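Local coordinates for cell division control protein 45 cdc45 putative (Entamoeba histolytica, PDB 6CC2) that is probably a replication factor that, like Cdc45 in other eukaryotes, joins MCM2-7 and GINS in the helicase that unwinds DNA at replication forks, at residues V294-A306 against M317-S329. Numbering follows the deposited sequence.
Sequences VLIADMGIPLSQA and MKNKFLLKMEGYS. With EDO (1,2-ethanediol), chain L.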
loop_
_atom_site.group_PDB
_atom_site.type_symbol
_atom_site.label_atom_id
_atom_site.label_comp_id
_atom_site.label_asym_id
_atom_site.label_seq_id
_atom_site.Cartn_x
_atom_site.Cartn_y
_atom_site.Cartn_z
ATOM N N VAL A 294 31.823 -0.441 4.693
ATOM C CA VAL A 294 32.779 0.449 4.044
ATOM C C VAL A 294 32.122 1.782 3.712
ATOM O O VAL A 294 32.740 2.846 3.839
ATOM C CB VAL A 294 33.364 -0.223 2.786
ATOM C CG1 VAL A 294 34.004 0.806 1.892
ATOM C CG2 VAL A 294 34.361 -1.295 3.186
ATOM N N LEU A 295 30.868 1.748 3.267
ATOM C CA LEU A 295 30.139 2.978 2.996
ATOM C C LEU A 295 29.974 3.806 4.268
ATOM O O LEU A 295 30.168 5.027 4.253
ATOM C CB LEU A 295 28.780 2.642 2.392
ATOM C CG LEU A 295 27.865 3.759 1.881
ATOM C CD1 LEU A 295 27.185 4.516 3.013
ATOM C CD2 LEU A 295 28.644 4.713 0.982
ATOM N N ILE A 296 29.598 3.159 5.373
ATOM C CA ILE A 296 29.398 3.891 6.617
ATOM C C ILE A 296 30.698 4.557 7.045
ATOM O O ILE A 296 30.713 5.713 7.484
ATOM C CB ILE A 296 28.862 2.956 7.706
ATOM C CG1 ILE A 296 27.519 2.327 7.309
ATOM C CG2 ILE A 296 28.711 3.727 9.034
ATOM C CD1 ILE A 296 26.429 3.334 7.013
ATOM N N ALA A 297 31.815 3.837 6.915
ATOM C CA ALA A 297 33.122 4.398 7.248
ATOM C C ALA A 297 33.484 5.552 6.321
ATOM O O ALA A 297 34.119 6.523 6.756
ATOM C CB ALA A 297 34.183 3.306 7.197
ATOM N N ASP A 298 33.094 5.467 5.051
ATOM C CA ASP A 298 33.344 6.553 4.117
ATOM C C ASP A 298 32.668 7.847 4.552
ATOM O O ASP A 298 33.142 8.935 4.208
ATOM C CB ASP A 298 32.848 6.168 2.719
ATOM C CG ASP A 298 33.336 7.126 1.644
ATOM O OD1 ASP A 298 34.455 6.918 1.131
ATOM O OD2 ASP A 298 32.606 8.087 1.313
HETATM N N MSE A 299 31.556 7.752 5.275
HETATM C CA MSE A 299 30.860 8.941 5.756
HETATM C C MSE A 299 31.537 9.528 6.991
HETATM O O MSE A 299 31.196 10.629 7.437
HETATM C CB MSE A 299 29.400 8.612 6.070
HETATM C CG MSE A 299 28.621 8.193 4.861
HETATM SE SE MSE A 299 26.718 8.035 5.270
HETATM C CE MSE A 299 26.807 6.654 6.566
ATOM N N GLY A 300 32.505 8.790 7.531
ATOM C CA GLY A 300 33.170 9.197 8.751
ATOM C C GLY A 300 32.351 8.998 9.997
ATOM O O GLY A 300 32.577 9.688 10.999
ATOM N N ILE A 301 31.403 8.070 9.974
ATOM C CA ILE A 301 30.529 7.803 11.110
ATOM C C ILE A 301 30.906 6.449 11.702
ATOM O O ILE A 301 30.818 5.431 11.003
ATOM C CB ILE A 301 29.053 7.824 10.695
ATOM C CG1 ILE A 301 28.693 9.188 10.098
ATOM C CG2 ILE A 301 28.155 7.492 11.878
ATOM C CD1 ILE A 301 27.320 9.233 9.449
ATOM N N PRO A 302 31.293 6.377 12.971
ATOM C CA PRO A 302 31.570 5.066 13.571
ATOM C C PRO A 302 30.300 4.232 13.704
ATOM O O PRO A 302 29.186 4.749 13.803
ATOM C CB PRO A 302 32.170 5.409 14.945
ATOM C CG PRO A 302 31.669 6.777 15.253
ATOM C CD PRO A 302 31.508 7.487 13.919
ATOM N N LEU A 303 30.480 2.910 13.716
ATOM C CA LEU A 303 29.319 2.031 13.854
ATOM C C LEU A 303 28.602 2.248 15.184
ATOM O O LEU A 303 27.382 2.069 15.267
ATOM C CB LEU A 303 29.748 0.576 13.713
ATOM C CG LEU A 303 30.140 0.115 12.313
ATOM C CD1 LEU A 303 30.417 -1.390 12.338
ATOM C CD2 LEU A 303 29.069 0.419 11.278
ATOM N N SER A 304 29.325 2.644 16.225
ATOM C CA SER A 304 28.685 2.908 17.511
ATOM C C SER A 304 27.692 4.059 17.414
ATOM O O SER A 304 26.724 4.110 18.179
ATOM C CB SER A 304 29.742 3.219 18.570
ATOM O OG SER A 304 30.430 4.408 18.238
ATOM N N GLN A 305 27.922 4.994 16.500
ATOM C CA GLN A 305 26.973 6.074 16.252
ATOM C C GLN A 305 25.900 5.667 15.260
ATOM O O GLN A 305 24.721 5.978 15.456
ATOM C CB GLN A 305 27.714 7.321 15.747
ATOM C CG GLN A 305 28.485 8.087 16.841
ATOM C CD GLN A 305 27.562 8.875 17.770
ATOM O OE1 GLN A 305 26.601 9.507 17.332
ATOM N NE2 GLN A 305 27.862 8.842 19.064
ATOM N N ALA A 306 26.286 4.987 14.177
ATOM C CA ALA A 306 25.321 4.653 13.140
ATOM C C ALA A 306 24.301 3.632 13.629
ATOM O O ALA A 306 23.183 3.570 13.103
ATOM C CB ALA A 306 26.033 4.103 11.900
HETATM N N MSE A 317 26.916 13.904 13.806
HETATM C CA MSE A 317 26.920 12.736 12.953
HETATM C C MSE A 317 25.781 12.854 11.931
HETATM O O MSE A 317 25.926 12.442 10.793
HETATM C CB MSE A 317 26.766 11.448 13.758
HETATM C CG MSE A 317 27.959 11.116 14.633
HETATM SE SE MSE A 317 29.666 10.956 13.667
HETATM C CE MSE A 317 30.365 12.756 14.036
ATOM N N LYS A 318 24.663 13.448 12.355
ATOM C CA LYS A 318 23.553 13.642 11.427
ATOM C C LYS A 318 23.955 14.584 10.294
ATOM O O LYS A 318 23.581 14.361 9.133
ATOM C CB LYS A 318 22.337 14.190 12.170
ATOM C CG LYS A 318 21.637 13.164 13.045
ATOM C CD LYS A 318 20.472 13.783 13.790
ATOM C CE LYS A 318 19.683 12.727 14.552
ATOM N NZ LYS A 318 19.585 13.032 16.002
ATOM N N ASN A 319 24.705 15.633 10.619
ATOM C CA ASN A 319 25.163 16.590 9.609
ATOM C C ASN A 319 26.102 15.911 8.616
ATOM O O ASN A 319 26.004 16.138 7.404
ATOM C CB ASN A 319 25.857 17.783 10.261
ATOM C CG ASN A 319 24.905 18.667 11.069
ATOM O OD1 ASN A 319 23.703 18.678 10.844
ATOM N ND2 ASN A 319 25.455 19.407 12.012
ATOM N N LYS A 320 27.003 15.055 9.111
ATOM C CA LYS A 320 27.893 14.306 8.223
ATOM C C LYS A 320 27.102 13.401 7.293
ATOM O O LYS A 320 27.377 13.327 6.089
ATOM C CB LYS A 320 28.894 13.467 9.031
ATOM C CG LYS A 320 30.113 14.221 9.513
ATOM C CD LYS A 320 30.999 13.326 10.406
ATOM C CE LYS A 320 32.467 13.410 10.020
ATOM N NZ LYS A 320 33.341 13.158 11.180
ATOM N N PHE A 321 26.125 12.679 7.846
ATOM C CA PHE A 321 25.302 11.770 7.048
ATOM C C PHE A 321 24.560 12.527 5.955
ATOM O O PHE A 321 24.591 12.140 4.780
ATOM C CB PHE A 321 24.340 11.035 7.982
ATOM C CG PHE A 321 23.070 10.580 7.323
ATOM C CD1 PHE A 321 23.076 9.580 6.375
ATOM C CD2 PHE A 321 21.858 11.163 7.674
ATOM C CE1 PHE A 321 21.888 9.165 5.777
ATOM C CE2 PHE A 321 20.676 10.761 7.078
ATOM C CZ PHE A 321 20.696 9.760 6.127
ATOM N N LEU A 322 23.912 13.633 6.312
ATOM C CA LEU A 322 23.149 14.393 5.330
ATOM C C LEU A 322 24.044 14.902 4.206
ATOM O O LEU A 322 23.695 14.805 3.023
ATOM C CB LEU A 322 22.445 15.563 6.013
ATOM C CG LEU A 322 21.863 16.656 5.116
ATOM C CD1 LEU A 322 20.829 16.094 4.155
ATOM C CD2 LEU A 322 21.257 17.779 5.961
ATOM N N LEU A 323 25.197 15.465 4.551
ATOM C CA LEU A 323 26.071 16.007 3.514
ATOM C C LEU A 323 26.593 14.900 2.608
ATOM O O LEU A 323 26.637 15.063 1.384
ATOM C CB LEU A 323 27.229 16.757 4.154
ATOM C CG LEU A 323 28.216 17.418 3.185
ATOM C CD1 LEU A 323 27.477 18.357 2.247
ATOM C CD2 LEU A 323 29.311 18.168 3.945
ATOM N N LYS A 324 26.998 13.771 3.192
ATOM C CA LYS A 324 27.498 12.660 2.397
ATOM C C LYS A 324 26.410 12.085 1.501
ATOM O O LYS A 324 26.670 11.785 0.326
ATOM C CB LYS A 324 28.066 11.582 3.323
ATOM C CG LYS A 324 29.432 11.947 3.934
ATOM C CD LYS A 324 30.482 12.051 2.855
ATOM C CE LYS A 324 31.889 11.803 3.403
ATOM N NZ LYS A 324 32.905 11.863 2.334
HETATM N N MSE A 325 25.186 11.949 2.023
HETATM C CA MSE A 325 24.085 11.370 1.266
HETATM C C MSE A 325 23.664 12.278 0.119
HETATM O O MSE A 325 23.264 11.800 -0.948
HETATM C CB MSE A 325 22.901 11.083 2.174
HETATM C CG MSE A 325 23.041 9.822 3.001
HETATM SE SE MSE A 325 23.076 8.186 1.904
HETATM C CE MSE A 325 21.357 8.361 1.043
ATOM N N GLU A 326 23.743 13.592 0.334
ATOM C CA GLU A 326 23.508 14.527 -0.755
ATOM C C GLU A 326 24.429 14.221 -1.926
ATOM O O GLU A 326 23.973 14.112 -3.071
ATOM C CB GLU A 326 23.695 15.963 -0.266
ATOM C CG GLU A 326 22.559 16.468 0.616
ATOM C CD GLU A 326 22.753 17.906 1.070
ATOM O OE1 GLU A 326 23.726 18.550 0.622
ATOM O OE2 GLU A 326 21.933 18.390 1.876
ATOM N N GLY A 327 25.730 14.053 -1.650
ATOM C CA GLY A 327 26.670 13.708 -2.706
ATOM C C GLY A 327 26.399 12.339 -3.300
ATOM O O GLY A 327 26.360 12.175 -4.521
ATOM N N TYR A 328 26.207 11.332 -2.444
ATOM C CA TYR A 328 25.915 9.991 -2.951
ATOM C C TYR A 328 24.685 10.013 -3.858
ATOM O O TYR A 328 24.631 9.302 -4.864
ATOM C CB TYR A 328 25.683 9.014 -1.800
ATOM C CG TYR A 328 26.873 8.776 -0.895
ATOM C CD1 TYR A 328 28.171 8.939 -1.350
ATOM C CD2 TYR A 328 26.685 8.375 0.416
ATOM C CE1 TYR A 328 29.254 8.710 -0.513
ATOM C CE2 TYR A 328 27.744 8.139 1.254
ATOM C CZ TYR A 328 29.028 8.313 0.789
ATOM O OH TYR A 328 30.076 8.079 1.645
ATOM N N SER A 329 23.697 10.840 -3.526
ATOM C CA SER A 329 22.436 10.823 -4.272
ATOM C C SER A 329 22.642 11.311 -5.699
ATOM O O SER A 329 21.930 10.876 -6.607
ATOM C CB SER A 329 21.387 11.684 -3.569
ATOM O OG SER A 329 21.691 13.057 -3.706
HETATM C C1 EDO L . 19.526 16.147 17.309
HETATM O O1 EDO L . 20.295 14.936 17.302
HETATM C C2 EDO L . 18.079 15.872 16.909
HETATM O O2 EDO L . 17.499 14.895 17.788
#
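M299 and I301, either side of G300, lie against helix 317-329; the axes of helices 294-298 and 317-329 run at 110° and come no closer than 11.3 Å, and M299 and K324 approach with CA atoms 6.0 Å apart. M299, present like M317 as selenomethionine, suits this junction because its long, flexible thioether chain can serve two rings: SE, turned by a bend at chi3 (-62°), lies at the edges of both F321 and Y328, 5.5 Å from each ring centroid, while CG packs against Y328 CE2. Long enough to span the gap, Y328 donates its hydroxyl to D298, OH to OD2 2.6 Å, on the anti side of a carboxylate whose plane is 42° from the ring. D298 OD2 also has a long salt bridge to K324 NZ (3.9 Å), and L295 CD2 lies obliquely to the Y328 ring, 3.6 Å from Y328 CE2. Farther along, I301 CD1 reaches F321 CB at 3.8 Å, and L267 of helix 267-273 touches both residues. M317 folds back through chi2, setting SE 3.9 Å from P302 CD, while Q305 crosses its CG at about a right angle and is fixed through OE1 by S314 N. G300 supplies the positive phi of a Schellman motif, and P302, with its restricted phi, occupies the N-cap position of helix 303-306: a Schellman-terminated helix end and a short helix, packed on helix 315-331 within the helical part of the Cdc45 fold.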